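Adenosine kinase (PDB 3UBO) probably transfers a phosphate from ATP to adenosine, as a pfkB-family carbohydrate kinase that binds adenosine and ADP in neighbouring pockets. Local coordinates at residues A115-F120 against R127-Y132. Residues are numbered along the deposited sequence; the frame is centred on the assembly and turned at random.
Sequences ARSMIF and RSMNTY. With ADN (adenosine), chain C.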
loop_
_atom_site.group_PDB
_atom_site.type_symbol
_atom_site.label_atom_id
_atom_site.label_comp_id
_atom_site.label_asym_id
_atom_site.label_seq_id
_atom_site.Cartn_x
_atom_site.Cartn_y
_atom_site.Cartn_z
ATOM N N ALA A 115 0.125 16.769 -1.439
ATOM C CA ALA A 115 1.497 16.561 -1.028
ATOM C C ALA A 115 1.879 15.092 -1.016
ATOM O O ALA A 115 1.022 14.258 -0.830
ATOM C CB ALA A 115 1.704 17.096 0.324
ATOM N N ARG A 116 3.153 14.787 -1.237
ATOM C CA ARG A 116 3.601 13.401 -1.271
ATOM C C ARG A 116 5.016 13.281 -0.727
ATOM O O ARG A 116 5.796 14.230 -0.797
ATOM C CB ARG A 116 3.535 12.850 -2.696
ATOM C CG ARG A 116 4.665 13.322 -3.596
ATOM C CD ARG A 116 4.798 12.437 -4.826
ATOM N NE ARG A 116 4.913 13.220 -6.053
ATOM C CZ ARG A 116 4.001 14.093 -6.470
ATOM N NH1 ARG A 116 2.902 14.298 -5.758
ATOM N NH2 ARG A 116 4.189 14.761 -7.600
ATOM N N SER A 117 5.348 12.115 -0.184
ATOM C CA SER A 117 6.665 11.919 0.373
ATOM C C SER A 117 7.279 10.611 -0.105
ATOM O O SER A 117 6.627 9.538 -0.085
ATOM C CB SER A 117 6.607 12.017 1.888
ATOM O OG SER A 117 7.870 11.861 2.477
HETATM N N MSE A 118 8.517 10.742 -0.593
HETATM C CA MSE A 118 9.281 9.621 -1.158
HETATM C C MSE A 118 9.983 9.029 -0.007
HETATM O O MSE A 118 10.973 9.596 0.444
HETATM C CB MSE A 118 10.404 10.095 -2.103
HETATM C CG MSE A 118 10.075 10.693 -3.480
HETATM SE SE MSE A 118 8.363 10.250 -4.371
HETATM C CE MSE A 118 8.373 8.417 -3.740
ATOM N N ILE A 119 9.487 7.893 0.478
ATOM C CA ILE A 119 10.069 7.286 1.667
ATOM C C ILE A 119 10.886 6.030 1.374
ATOM O O ILE A 119 10.336 5.004 0.981
ATOM C CB ILE A 119 8.991 6.997 2.756
ATOM C CG1 ILE A 119 8.258 8.296 3.167
ATOM C CG2 ILE A 119 9.605 6.258 3.952
ATOM C CD1 ILE A 119 7.171 8.159 4.255
ATOM N N PHE A 120 12.189 6.140 1.611
ATOM C CA PHE A 120 13.131 5.062 1.436
ATOM C C PHE A 120 13.511 4.346 2.733
ATOM O O PHE A 120 14.195 4.919 3.579
ATOM C CB PHE A 120 14.404 5.569 0.740
ATOM C CG PHE A 120 14.147 6.152 -0.643
ATOM C CD1 PHE A 120 13.874 5.304 -1.733
ATOM C CD2 PHE A 120 14.191 7.538 -0.850
ATOM C CE1 PHE A 120 13.625 5.844 -3.015
ATOM C CE2 PHE A 120 13.946 8.107 -2.095
ATOM C CZ PHE A 120 13.623 7.276 -3.199
ATOM N N ARG A 127 14.138 5.026 8.139
ATOM C CA ARG A 127 13.370 5.513 7.052
ATOM C C ARG A 127 13.888 6.902 6.739
ATOM O O ARG A 127 14.179 7.668 7.641
ATOM C CB ARG A 127 11.872 5.462 7.397
ATOM C CG ARG A 127 11.466 6.166 8.677
ATOM C CD ARG A 127 11.186 7.628 8.382
ATOM N NE ARG A 127 10.673 8.426 9.516
ATOM C CZ ARG A 127 11.356 9.361 10.179
ATOM N NH1 ARG A 127 12.624 9.649 9.855
ATOM N NH2 ARG A 127 10.756 9.989 11.181
ATOM N N SER A 128 14.039 7.216 5.450
ATOM C CA SER A 128 14.558 8.529 5.010
ATOM C C SER A 128 13.546 9.206 4.076
ATOM O O SER A 128 13.139 8.632 3.050
ATOM C CB SER A 128 15.953 8.409 4.377
ATOM O OG SER A 128 16.847 7.826 5.295
HETATM N N MSE A 129 13.075 10.390 4.461
HETATM C CA MSE A 129 11.926 10.910 3.779
HETATM C C MSE A 129 12.253 12.152 2.903
HETATM O O MSE A 129 13.189 12.888 3.167
HETATM C CB MSE A 129 10.806 11.166 4.763
HETATM C CG MSE A 129 10.216 9.933 5.450
HETATM SE SE MSE A 129 8.943 10.394 6.968
HETATM C CE MSE A 129 10.326 11.560 7.854
ATOM N N ASN A 130 11.481 12.355 1.849
ATOM C CA ASN A 130 11.803 13.362 0.903
ATOM C C ASN A 130 10.444 13.799 0.452
ATOM O O ASN A 130 9.734 13.096 -0.293
ATOM C CB ASN A 130 12.591 12.753 -0.259
ATOM C CG ASN A 130 13.988 12.285 0.130
ATOM O OD1 ASN A 130 14.925 13.098 0.227
ATOM N ND2 ASN A 130 14.146 10.956 0.295
ATOM N N THR A 131 10.075 14.980 0.934
ATOM C CA THR A 131 8.667 15.408 0.947
ATOM C C THR A 131 8.516 16.631 0.154
ATOM O O THR A 131 9.283 17.567 0.324
ATOM C CB THR A 131 8.156 15.665 2.400
ATOM O OG1 THR A 131 8.253 14.431 3.132
ATOM C CG2 THR A 131 6.731 16.064 2.383
ATOM N N TYR A 132 7.548 16.585 -0.743
ATOM C CA TYR A 132 7.195 17.723 -1.548
ATOM C C TYR A 132 5.835 18.190 -0.993
ATOM O O TYR A 132 4.866 17.422 -0.980
ATOM C CB TYR A 132 7.162 17.374 -3.073
ATOM C CG TYR A 132 6.278 18.314 -3.903
ATOM C CD1 TYR A 132 6.610 19.670 -4.060
ATOM C CD2 TYR A 132 5.081 17.871 -4.479
ATOM C CE1 TYR A 132 5.804 20.539 -4.785
ATOM C CE2 TYR A 132 4.294 18.717 -5.203
ATOM C CZ TYR A 132 4.650 20.070 -5.365
ATOM O OH TYR A 132 3.831 20.953 -6.092
HETATM O "O5'" ADN C . 6.900 10.163 10.913
HETATM C "C5'" ADN C . 6.025 9.325 10.068
HETATM C "C4'" ADN C . 5.302 10.105 8.917
HETATM O "O4'" ADN C . 5.932 11.348 8.589
HETATM C "C3'" ADN C . 4.856 9.527 7.474
HETATM O "O3'" ADN C . 3.769 8.662 7.254
HETATM C "C2'" ADN C . 4.804 10.822 6.595
HETATM O "O2'" ADN C . 3.595 11.020 5.831
HETATM C "C1'" ADN C . 5.117 11.862 7.596
HETATM N N9 ADN C . 5.841 13.015 6.980
HETATM C C8 ADN C . 7.040 13.083 6.213
HETATM N N7 ADN C . 7.387 14.441 5.985
HETATM C C5 ADN C . 6.399 15.210 6.627
HETATM C C6 ADN C . 6.193 16.613 6.729
HETATM N N6 ADN C . 7.108 17.559 6.149
HETATM N N1 ADN C . 5.050 17.075 7.478
HETATM C C2 ADN C . 4.155 16.137 8.089
HETATM N N3 ADN C . 4.324 14.733 8.012
HETATM C C4 ADN C . 5.442 14.307 7.257
#
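Strands 116-120 and 127-132 run antiparallel, their axes 162° apart, and Arg-116 with Tyr-132 and Phe-120 with Ser-128 form hydrogen-bonded pairs near the two ends. Between them, Met-118 N donates to Asn-130 O, 2.7 Å away. Ser-117 and Thr-131 face each other in a non-hydrogen-bonded pair, two small polar side chains able to meet on the adenosine side: Ser-117 OG and Thr-131 OG1 share a hydrogen bond of 2.7 Å. Anti to the carbonyl carbon (chi1 -61°), that threonine oxygen is placed to face both Ser-117 and the ligand, with adenosine N7 3.0 Å from Thr-131 OG1. Next along, Ile-119 and Met-129 lie side by side, with Ile-119 CG1 against Met-129 CG. The unbranched Met-129 chain, modelled as selenomethionine, bends at chi3 (-54°), carrying SE to 3.4 Å from adenosine C8 and setting its methyl CE over one face of the Arg-127 guanidinium. This hairpin belongs to the mixed sheet that forms the lid of pfkB-family kinases, between strands 16-21 and 37-39; Ser-117, Ile-119, Met-129 and Thr-131 occupy its adenosine side. On the other face, helix 42-50 packs on Arg-116, Met-118 and Tyr-132. There Tyr-132 CD2 lies over the guanidinium of Arg-116, toward its rim, 4.4 Å from NH1; both residues are partly exposed, as suits their polar ends. Asn-130 crosses Phe-120 at about a right angle, bringing ND2 to the ring edge, 3.6 Å from CD2, while the same amide nitrogen makes a weak bond to Met-118 O. The phenylalanine's apolar ring also meets that of Phe-26.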